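Local coordinates for protein ribokinase, putative (Burkholderia thailandensis, PDB 3B1N) that probably phosphorylates nucleosides such as inosine, using ATP as phosphate donor, as a nucleoside kinase of the pfkB (ribokinase) family, at residues Leu95-Met104 against Thr115-Gln124; Glu207-Leu217 against Ala226-Thr234. All blocks are in the same frame, centred on the assembly; numbering follows the deposited sequence.

Contact 1: residues Leu95-Met104 against Thr115-Gln124. With MZR (5-hydroxy-1-(beta-D-ribofuranosyl)-1H-imidazole-4-carboxamide), chain F.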
loop_
_atom_site.group_PDB
_atom_site.type_symbol
_atom_site.label_atom_id
_atom_site.label_comp_id
_atom_site.label_asym_id
_atom_site.label_seq_id
_atom_site.Cartn_x
_atom_site.Cartn_y
_atom_site.Cartn_z
ATOM N N LEU B 95 17.258 -16.974 12.290
ATOM C CA LEU B 95 16.916 -18.306 11.734
ATOM C C LEU B 95 17.634 -18.582 10.438
ATOM O O LEU B 95 17.637 -17.771 9.508
ATOM C CB LEU B 95 15.421 -18.399 11.467
ATOM C CG LEU B 95 14.494 -17.929 12.571
ATOM C CD1 LEU B 95 13.019 -18.047 12.098
ATOM C CD2 LEU B 95 14.756 -18.713 13.843
ATOM N N PRO B 96 18.263 -19.767 10.318
ATOM C CA PRO B 96 19.057 -20.045 9.119
ATOM C C PRO B 96 18.224 -20.143 7.875
ATOM O O PRO B 96 17.051 -20.517 7.935
ATOM C CB PRO B 96 19.702 -21.434 9.410
ATOM C CG PRO B 96 19.645 -21.553 10.833
ATOM C CD PRO B 96 18.494 -20.747 11.386
ATOM N N ASP B 97 18.825 -19.722 6.756
ATOM C CA ASP B 97 18.212 -19.914 5.427
ATOM C C ASP B 97 16.801 -19.333 5.315
ATOM O O ASP B 97 15.909 -19.862 4.604
ATOM C CB ASP B 97 18.228 -21.421 5.037
ATOM C CG ASP B 97 17.896 -21.642 3.579
ATOM O OD1 ASP B 97 17.065 -22.545 3.267
ATOM O OD2 ASP B 97 18.444 -20.890 2.746
ATOM N N THR B 98 16.598 -18.212 6.005
ATOM C CA THR B 98 15.268 -17.572 6.090
ATOM C C THR B 98 15.444 -16.072 5.834
ATOM O O THR B 98 16.501 -15.516 6.188
ATOM C CB THR B 98 14.658 -17.803 7.514
ATOM O OG1 THR B 98 14.506 -19.200 7.724
ATOM C CG2 THR B 98 13.291 -17.184 7.690
ATOM N N TYR B 99 14.422 -15.445 5.257
ATOM C CA TYR B 99 14.439 -13.985 5.087
ATOM C C TYR B 99 13.824 -13.328 6.315
ATOM O O TYR B 99 12.895 -13.874 6.909
ATOM C CB TYR B 99 13.691 -13.541 3.825
ATOM C CG TYR B 99 14.459 -13.853 2.546
ATOM C CD1 TYR B 99 15.214 -12.859 1.920
ATOM C CD2 TYR B 99 14.408 -15.129 1.974
ATOM C CE1 TYR B 99 15.899 -13.142 0.711
ATOM C CE2 TYR B 99 15.112 -15.408 0.801
ATOM C CZ TYR B 99 15.842 -14.411 0.206
ATOM O OH TYR B 99 16.522 -14.674 -0.950
ATOM N N SER B 100 14.321 -12.129 6.666
ATOM C CA SER B 100 13.655 -11.340 7.685
ATOM C C SER B 100 12.318 -10.812 7.194
ATOM O O SER B 100 12.094 -10.671 5.978
ATOM C CB SER B 100 14.557 -10.166 8.101
ATOM O OG SER B 100 15.845 -10.644 8.436
ATOM N N ALA B 101 11.466 -10.455 8.158
ATOM C CA ALA B 101 10.194 -9.762 7.865
ATOM C C ALA B 101 10.403 -8.532 7.004
ATOM O O ALA B 101 11.369 -7.803 7.157
ATOM C CB ALA B 101 9.481 -9.363 9.167
ATOM N N GLN B 102 9.448 -8.285 6.100
ATOM C CA GLN B 102 9.496 -7.137 5.202
ATOM C C GLN B 102 8.110 -6.513 5.145
ATOM O O GLN B 102 7.120 -7.194 4.920
ATOM C CB GLN B 102 9.979 -7.581 3.795
ATOM C CG GLN B 102 9.742 -6.539 2.744
ATOM C CD GLN B 102 10.799 -5.469 2.736
ATOM O OE1 GLN B 102 11.993 -5.759 2.533
ATOM N NE2 GLN B 102 10.369 -4.204 2.900
ATOM N N ALA B 103 8.046 -5.216 5.408
ATOM C CA ALA B 103 6.757 -4.502 5.345
ATOM C C ALA B 103 6.781 -3.558 4.179
ATOM O O ALA B 103 7.739 -2.819 3.984
ATOM C CB ALA B 103 6.552 -3.686 6.650
ATOM N N MET B 104 5.724 -3.613 3.367
ATOM C CA MET B 104 5.556 -2.648 2.287
ATOM C C MET B 104 4.427 -1.736 2.755
ATOM O O MET B 104 3.294 -2.163 2.876
ATOM C CB MET B 104 5.202 -3.381 0.968
ATOM C CG MET B 104 6.204 -4.448 0.528
ATOM S SD MET B 104 7.658 -3.684 -0.231
ATOM C CE MET B 104 6.956 -2.804 -1.616
ATOM N N THR B 115 -0.555 -1.627 4.916
ATOM C CA THR B 115 0.728 -2.348 4.884
ATOM C C THR B 115 0.519 -3.787 4.407
ATOM O O THR B 115 -0.342 -4.495 4.929
ATOM C CB THR B 115 1.330 -2.359 6.286
ATOM O OG1 THR B 115 1.657 -1.011 6.648
ATOM C CG2 THR B 115 2.590 -3.252 6.363
ATOM N N ALA B 116 1.287 -4.206 3.401
ATOM C CA ALA B 116 1.398 -5.618 3.077
ATOM C C ALA B 116 2.636 -6.131 3.782
ATOM O O ALA B 116 3.746 -5.602 3.559
ATOM C CB ALA B 116 1.598 -5.763 1.573
ATOM N N PHE B 117 2.441 -7.169 4.576
ATOM C CA PHE B 117 3.520 -7.621 5.463
ATOM C C PHE B 117 3.902 -9.041 5.097
ATOM O O PHE B 117 3.040 -9.923 5.107
ATOM C CB PHE B 117 3.054 -7.488 6.931
ATOM C CG PHE B 117 4.174 -7.526 7.915
ATOM C CD1 PHE B 117 4.868 -6.350 8.247
ATOM C CD2 PHE B 117 4.532 -8.744 8.501
ATOM C CE1 PHE B 117 5.909 -6.419 9.167
ATOM C CE2 PHE B 117 5.602 -8.810 9.395
ATOM C CZ PHE B 117 6.262 -7.631 9.734
ATOM N N HIS B 118 5.180 -9.245 4.758
ATOM C CA HIS B 118 5.676 -10.602 4.515
ATOM C C HIS B 118 6.441 -11.065 5.756
ATOM O O HIS B 118 7.517 -10.557 6.019
ATOM C CB HIS B 118 6.575 -10.726 3.296
ATOM C CG HIS B 118 6.840 -12.171 2.954
ATOM N ND1 HIS B 118 8.047 -12.788 3.219
ATOM C CD2 HIS B 118 6.009 -13.147 2.498
ATOM C CE1 HIS B 118 7.962 -14.068 2.890
ATOM N NE2 HIS B 118 6.744 -14.309 2.438
ATOM N N PRO B 119 5.858 -11.979 6.524
ATOM C CA PRO B 119 6.386 -12.276 7.847
ATOM C C PRO B 119 7.775 -12.844 7.842
ATOM O O PRO B 119 8.544 -12.479 8.730
ATOM C CB PRO B 119 5.370 -13.240 8.475
ATOM C CG PRO B 119 4.560 -13.714 7.318
ATOM C CD PRO B 119 4.593 -12.692 6.263
ATOM N N GLY B 120 8.121 -13.737 6.910
ATOM C CA GLY B 120 9.436 -14.350 6.972
ATOM C C GLY B 120 9.687 -14.926 8.367
ATOM O O GLY B 120 8.836 -15.609 8.971
ATOM N N ALA B 121 10.856 -14.605 8.895
ATOM C CA ALA B 121 11.302 -15.122 10.190
ATOM C C ALA B 121 10.363 -14.766 11.341
ATOM O O ALA B 121 10.326 -15.471 12.350
ATOM C CB ALA B 121 12.698 -14.625 10.481
ATOM N N MET B 122 9.578 -13.703 11.208
ATOM C CA MET B 122 8.618 -13.390 12.226
ATOM C C MET B 122 7.599 -14.492 12.520
ATOM O O MET B 122 7.082 -14.590 13.641
ATOM C CB MET B 122 7.920 -12.048 11.891
ATOM C CG MET B 122 7.004 -11.546 13.047
ATOM S SD MET B 122 5.944 -10.149 12.583
ATOM C CE MET B 122 4.555 -10.973 11.807
ATOM N N MET B 123 7.361 -15.358 11.525
ATOM C CA MET B 123 6.399 -16.467 11.699
ATOM C C MET B 123 6.817 -17.383 12.842
ATOM O O MET B 123 5.969 -18.072 13.426
ATOM C CB MET B 123 6.269 -17.299 10.428
ATOM C CG MET B 123 5.710 -16.589 9.290
ATOM S SD MET B 123 5.149 -17.773 8.010
ATOM C CE MET B 123 5.658 -19.371 8.693
ATOM N N GLN B 124 8.117 -17.390 13.162
ATOM C CA GLN B 124 8.656 -18.284 14.227
ATOM C C GLN B 124 8.957 -17.529 15.520
ATOM O O GLN B 124 9.716 -18.032 16.342
ATOM C CB GLN B 124 9.947 -19.004 13.783
ATOM C CG GLN B 124 9.909 -19.565 12.350
ATOM C CD GLN B 124 8.747 -20.476 12.118
ATOM O OE1 GLN B 124 8.283 -21.151 13.025
ATOM N NE2 GLN B 124 8.241 -20.495 10.870
HETATM N N1 MZR F . 2.956 -7.397 12.432
HETATM O O3 MZR F . 4.951 -5.475 12.768
HETATM C C4 MZR F . 4.214 -4.886 11.718
HETATM C C5 MZR F . 3.027 -5.438 11.106
HETATM C C6 MZR F . 2.396 -6.715 11.448
HETATM O O6 MZR F . 1.398 -7.029 10.764
HETATM N N7 MZR F . 2.703 -4.508 10.166
HETATM C C8 MZR F . 3.605 -3.502 10.224
HETATM N N9 MZR F . 4.552 -3.722 11.181
HETATM C "C1'" MZR F . 5.655 -2.824 11.563
HETATM C "C2'" MZR F . 6.499 -2.235 10.447
HETATM O "O2'" MZR F . 7.613 -3.107 10.284
HETATM C "C3'" MZR F . 6.808 -0.814 10.980
HETATM O "O3'" MZR F . 8.185 -0.499 11.198
HETATM C "C4'" MZR F . 6.029 -0.709 12.265
HETATM O "O4'" MZR F . 5.011 -1.682 12.120
HETATM C "C5'" MZR F . 5.428 0.666 12.435
HETATM O "O5'" MZR F . 4.737 0.654 13.713
HETATM O O HOH W 1 10.146 -11.634 4.351
#
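Gln-102, Ala-103 and Met-104 pair with His-118, Phe-117 and Ala-116 in the antiparallel hairpin of strands 101-107 and 113-118, part of the small lid sheet over the nucleoside site. Gln-102 and His-118 exchange both backbone hydrogen bonds, as do Met-104 and Ala-116; Met-104 N to Ala-116 O is the straightest (2.8 Å, 174°). Between them Ala-103 and Phe-117 form a non-hydrogen-bonded pair, with Ala-103 CB 3.5 Å from Phe-117 CD1. The ring, its CG anti to the backbone N (chi1 -163°), lies against the mizoribine base: C5 sits over one face, offset toward the rim, and C4 is 3.4 Å from Phe-117 CE1. Gln-102 O lies over the opposite face, while Ala-101 CB approaches obliquely, 3.7 Å from Phe-117 CZ. A water donates to Ser-100 O (2.7 Å) and meets His-118 ND1 in the imidazole plane. Beyond the strands, Ala-121 N at the start of a 3-10 turn bonds to Tyr-99 O (2.9 Å), and the side chains of Leu-95 and Gln-124 cross at about a right angle, Leu-95 CD1 touching Gln-124 CG at 3.5 Å. Strand 113-118 continues the sheet into a parallel strand of the second subunit, whose Ser-36 also bonds mizoribine. The Phe-117 ring thus offers the base an apolar, aromatic surface, backed on its far face by Gln-102 O and flanked obliquely by two alanine methyls, while Asp-12 and Asp-253 bond the ligand.

Contact 2: residues Glu207-Leu217 against Ala226-Thr234; sequences EDEIASRVQAL and ATIRHRDGT. With NA (sodium ion), chain H.
Asp-208 and Arg-229 form a salt bridge from helix 207-211 to strand 226-230: OD1 meets NH2 at the guanidinium edge, near its plane, with the carboxylate turned 87° to it. The modelled OD1 to NH2 separation of 2.5 Å is very short, so its exact length is doubtful. Arg-229 reaches the helix by bending at chi2 (112°) and chi3, which lays one face of the guanidinium against Ala-211, whose CB stands over its centre, 3.8 Å from Arg-229 CZ. In the strands themselves, Leu-217 and Arg-229 form a hydrogen-bonded antiparallel pair: Leu-217 N to Arg-229 O is 2.8 Å and Arg-229 N to Leu-217 O 2.9 Å. Two waters extend the seam: one links Gln-215 O (2.7 Å) to Arg-231 N, and another joins Leu-217 O to Thr-227 OG1, which also bonds Arg-221. On the sheet face away from the helix, Ala-216 CB touches Ile-228 CG2 at 4.1 Å. In the connecting turn, Arg-213 O binds the sodium ion at 2.2 Å together with the carbonyls of Ile-183, Glu-184 and Ala-186. Helix 207-211 closes the beta-alpha-beta crossover from strand 188-192 to strand 216-220, where the large sheet of the ribokinase fold turns into its antiparallel edge.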
loop_
_atom_site.group_PDB
_atom_site.type_symbol
_atom_site.label_atom_id
_atom_site.label_comp_id
_atom_site.label_asym_id
_atom_site.label_seq_id
_atom_site.Cartn_x
_atom_site.Cartn_y
_atom_site.Cartn_z
ATOM N N GLU B 207 -14.778 1.320 26.243
ATOM C CA GLU B 207 -13.495 1.807 26.751
ATOM C C GLU B 207 -13.446 1.735 28.271
ATOM O O GLU B 207 -12.395 1.430 28.833
ATOM C CB GLU B 207 -13.184 3.230 26.291
ATOM C CG GLU B 207 -12.847 3.359 24.815
ATOM C CD GLU B 207 -12.339 4.742 24.451
ATOM O OE1 GLU B 207 -12.216 5.038 23.247
ATOM O OE2 GLU B 207 -12.066 5.543 25.363
ATOM N N ASP B 208 -14.598 2.015 28.904
ATOM C CA ASP B 208 -14.776 1.964 30.354
ATOM C C ASP B 208 -14.432 0.602 30.889
ATOM O O ASP B 208 -13.731 0.492 31.900
ATOM C CB ASP B 208 -16.238 2.272 30.746
ATOM C CG ASP B 208 -16.553 3.762 30.786
ATOM O OD1 ASP B 208 -15.630 4.608 30.739
ATOM O OD2 ASP B 208 -17.763 4.089 30.884
ATOM N N GLU B 209 -14.943 -0.426 30.209
ATOM C CA GLU B 209 -14.731 -1.805 30.606
ATOM C C GLU B 209 -13.278 -2.248 30.414
ATOM O O GLU B 209 -12.739 -2.983 31.218
ATOM C CB GLU B 209 -15.735 -2.721 29.907
ATOM C CG GLU B 209 -17.159 -2.523 30.487
ATOM C CD GLU B 209 -18.299 -3.067 29.625
ATOM O OE1 GLU B 209 -19.367 -3.389 30.208
ATOM O OE2 GLU B 209 -18.174 -3.149 28.384
ATOM N N ILE B 210 -12.633 -1.775 29.354
ATOM C CA ILE B 210 -11.230 -2.104 29.146
ATOM C C ILE B 210 -10.362 -1.448 30.231
ATOM O O ILE B 210 -9.447 -2.077 30.815
ATOM C CB ILE B 210 -10.794 -1.674 27.718
ATOM C CG1 ILE B 210 -11.517 -2.511 26.658
ATOM C CG2 ILE B 210 -9.283 -1.757 27.527
ATOM C CD1 ILE B 210 -11.427 -1.905 25.281
ATOM N N ALA B 211 -10.681 -0.181 30.493
ATOM C CA ALA B 211 -9.957 0.638 31.442
ATOM C C ALA B 211 -10.021 0.026 32.844
ATOM O O ALA B 211 -9.084 0.150 33.627
ATOM C CB ALA B 211 -10.549 2.040 31.468
ATOM N N SER B 212 -11.123 -0.661 33.144
ATOM C CA SER B 212 -11.252 -1.310 34.455
ATOM C C SER B 212 -10.349 -2.526 34.604
ATOM O O SER B 212 -10.103 -2.957 35.726
ATOM C CB SER B 212 -12.710 -1.669 34.750
ATOM O OG SER B 212 -13.113 -2.822 34.032
ATOM N N ARG B 213 -9.835 -3.065 33.491
ATOM C CA ARG B 213 -8.998 -4.276 33.519
ATOM C C ARG B 213 -7.488 -4.053 33.381
ATOM O O ARG B 213 -6.720 -5.025 33.306
ATOM C CB ARG B 213 -9.507 -5.274 32.484
ATOM C CG ARG B 213 -10.976 -5.679 32.743
ATOM C CD ARG B 213 -11.441 -6.559 31.619
ATOM N NE ARG B 213 -12.647 -7.324 31.957
ATOM C CZ ARG B 213 -13.872 -6.817 32.037
ATOM N NH1 ARG B 213 -14.885 -7.629 32.325
ATOM N NH2 ARG B 213 -14.097 -5.521 31.845
ATOM N N VAL B 214 -7.084 -2.789 33.323
ATOM C CA VAL B 214 -5.673 -2.418 33.249
ATOM C C VAL B 214 -5.380 -1.250 34.174
ATOM O O VAL B 214 -6.290 -0.543 34.623
ATOM C CB VAL B 214 -5.257 -2.009 31.791
ATOM C CG1 VAL B 214 -5.223 -3.253 30.855
ATOM C CG2 VAL B 214 -6.173 -0.876 31.234
ATOM N N GLN B 215 -4.108 -1.031 34.446
ATOM C CA GLN B 215 -3.684 0.153 35.181
ATOM C C GLN B 215 -3.792 1.443 34.367
ATOM O O GLN B 215 -4.052 2.518 34.929
ATOM C CB GLN B 215 -2.284 -0.022 35.759
ATOM C CG GLN B 215 -2.262 -1.088 36.871
ATOM C CD GLN B 215 -0.898 -1.238 37.518
ATOM O OE1 GLN B 215 -0.062 -0.328 37.448
ATOM N NE2 GLN B 215 -0.657 -2.407 38.150
ATOM N N ALA B 216 -3.551 1.356 33.049
ATOM C CA ALA B 216 -3.726 2.550 32.218
ATOM C C ALA B 216 -4.100 2.099 30.820
ATOM O O ALA B 216 -3.596 1.071 30.355
ATOM C CB ALA B 216 -2.444 3.429 32.155
ATOM N N LEU B 217 -5.008 2.843 30.210
ATOM C CA LEU B 217 -5.425 2.660 28.803
ATOM C C LEU B 217 -4.979 3.918 28.093
ATOM O O LEU B 217 -5.442 5.028 28.367
ATOM C CB LEU B 217 -6.941 2.514 28.700
ATOM C CG LEU B 217 -7.634 2.651 27.329
ATOM C CD1 LEU B 217 -7.043 1.683 26.292
ATOM C CD2 LEU B 217 -9.149 2.476 27.434
ATOM N N ALA B 226 -2.774 12.585 22.750
ATOM C CA ALA B 226 -3.163 11.267 23.261
ATOM C C ALA B 226 -3.926 11.410 24.551
ATOM O O ALA B 226 -3.873 12.494 25.152
ATOM C CB ALA B 226 -1.875 10.411 23.528
ATOM N N THR B 227 -4.578 10.327 24.984
ATOM C CA THR B 227 -5.177 10.280 26.341
ATOM C C THR B 227 -4.625 9.123 27.126
ATOM O O THR B 227 -4.380 8.048 26.573
ATOM C CB THR B 227 -6.696 10.179 26.270
ATOM O OG1 THR B 227 -7.049 9.079 25.461
ATOM C CG2 THR B 227 -7.291 11.427 25.672
ATOM N N ILE B 228 -4.439 9.333 28.427
ATOM C CA ILE B 228 -4.048 8.245 29.310
ATOM C C ILE B 228 -5.090 8.142 30.411
ATOM O O ILE B 228 -5.162 9.013 31.316
ATOM C CB ILE B 228 -2.694 8.516 29.925
ATOM C CG1 ILE B 228 -1.645 8.638 28.793
ATOM C CG2 ILE B 228 -2.305 7.387 30.921
ATOM C CD1 ILE B 228 -0.180 8.882 29.286
ATOM N N ARG B 229 -5.848 7.083 30.361
ATOM C CA ARG B 229 -6.893 6.808 31.364
ATOM C C ARG B 229 -6.332 5.847 32.409
ATOM O O ARG B 229 -5.924 4.735 32.096
ATOM C CB ARG B 229 -8.100 6.164 30.663
ATOM C CG ARG B 229 -9.183 5.709 31.645
ATOM C CD ARG B 229 -10.406 6.559 31.487
ATOM N NE ARG B 229 -11.362 5.968 30.576
ATOM C CZ ARG B 229 -12.460 5.318 30.965
ATOM N NH1 ARG B 229 -12.722 5.140 32.246
ATOM N NH2 ARG B 229 -13.274 4.813 30.055
ATOM N N HIS B 230 -6.359 6.275 33.674
ATOM C CA HIS B 230 -5.836 5.476 34.788
ATOM C C HIS B 230 -6.817 5.618 35.955
ATOM O O HIS B 230 -7.781 6.366 35.847
ATOM C CB HIS B 230 -4.425 5.928 35.176
ATOM C CG HIS B 230 -4.319 7.391 35.489
ATOM N ND1 HIS B 230 -4.181 7.869 36.782
ATOM C CD2 HIS B 230 -4.349 8.480 34.685
ATOM C CE1 HIS B 230 -4.152 9.192 36.755
ATOM N NE2 HIS B 230 -4.226 9.587 35.495
ATOM N N ARG B 231 -6.553 4.889 37.041
ATOM C CA ARG B 231 -7.345 4.878 38.297
ATOM C C ARG B 231 -8.030 6.218 38.632
ATOM O O ARG B 231 -9.266 6.313 38.722
ATOM C CB ARG B 231 -6.382 4.440 39.431
ATOM C CG ARG B 231 -6.922 4.297 40.863
ATOM C CD ARG B 231 -7.490 2.909 41.145
ATOM N NE ARG B 231 -8.898 2.874 40.744
ATOM C CZ ARG B 231 -9.828 2.071 41.264
ATOM N NH1 ARG B 231 -9.516 1.199 42.222
ATOM N NH2 ARG B 231 -11.082 2.147 40.820
ATOM N N ASP B 232 -7.221 7.260 38.783
ATOM C CA ASP B 232 -7.678 8.527 39.376
ATOM C C ASP B 232 -8.205 9.581 38.408
ATOM O O ASP B 232 -8.757 10.614 38.839
ATOM C CB ASP B 232 -6.531 9.142 40.190
ATOM C CG ASP B 232 -6.165 8.303 41.405
ATOM O OD1 ASP B 232 -6.990 7.425 41.797
ATOM O OD2 ASP B 232 -5.057 8.525 41.963
ATOM N N GLY B 233 -8.037 9.355 37.106
ATOM C CA GLY B 233 -8.345 10.410 36.155
ATOM C C GLY B 233 -7.863 10.061 34.771
ATOM O O GLY B 233 -7.413 8.936 34.534
ATOM N N THR B 234 -8.025 11.021 33.869
ATOM C CA THR B 234 -7.532 10.910 32.509
ATOM C C THR B 234 -6.640 12.105 32.186
ATOM O O THR B 234 -7.031 13.272 32.353
ATOM C CB THR B 234 -8.698 10.852 31.499
ATOM O OG1 THR B 234 -9.542 9.723 31.807
ATOM C CG2 THR B 234 -8.166 10.740 30.050
HETATM NA NA NA H . -5.090 -6.417 32.752
HETATM O O HOH W 2 -9.937 6.907 27.539
HETATM O O HOH W 3 -4.150 3.213 37.488
HETATM O O HOH W 4 -7.218 6.915 26.965
HETATM O O HOH W 5 -4.482 -6.317 35.144
#

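How the contacts relate
From the N terminus, the chain first lays down strands of both sheets, then leaves the large sheet at edge strand 88-95 and returns to the lid. Contact 1 closes the hairpin there, bringing strand 113-118 back alongside strand 101-107. The chain then goes back to the large sheet and passes through strands 138-141, 163-165 and 188-192 before contact 2 closes a second hairpin, near the other edge of that sheet. The two are in series, neither nested nor crossed, with centres about 34 Å apart on opposite sides of the chain's centre. Contact 1 ties lid to nucleoside pocket and dimer interface; contact 2 ties helix 207-211 to strand 226-230, next to the sheet's outermost strand, on the side of the ADP site.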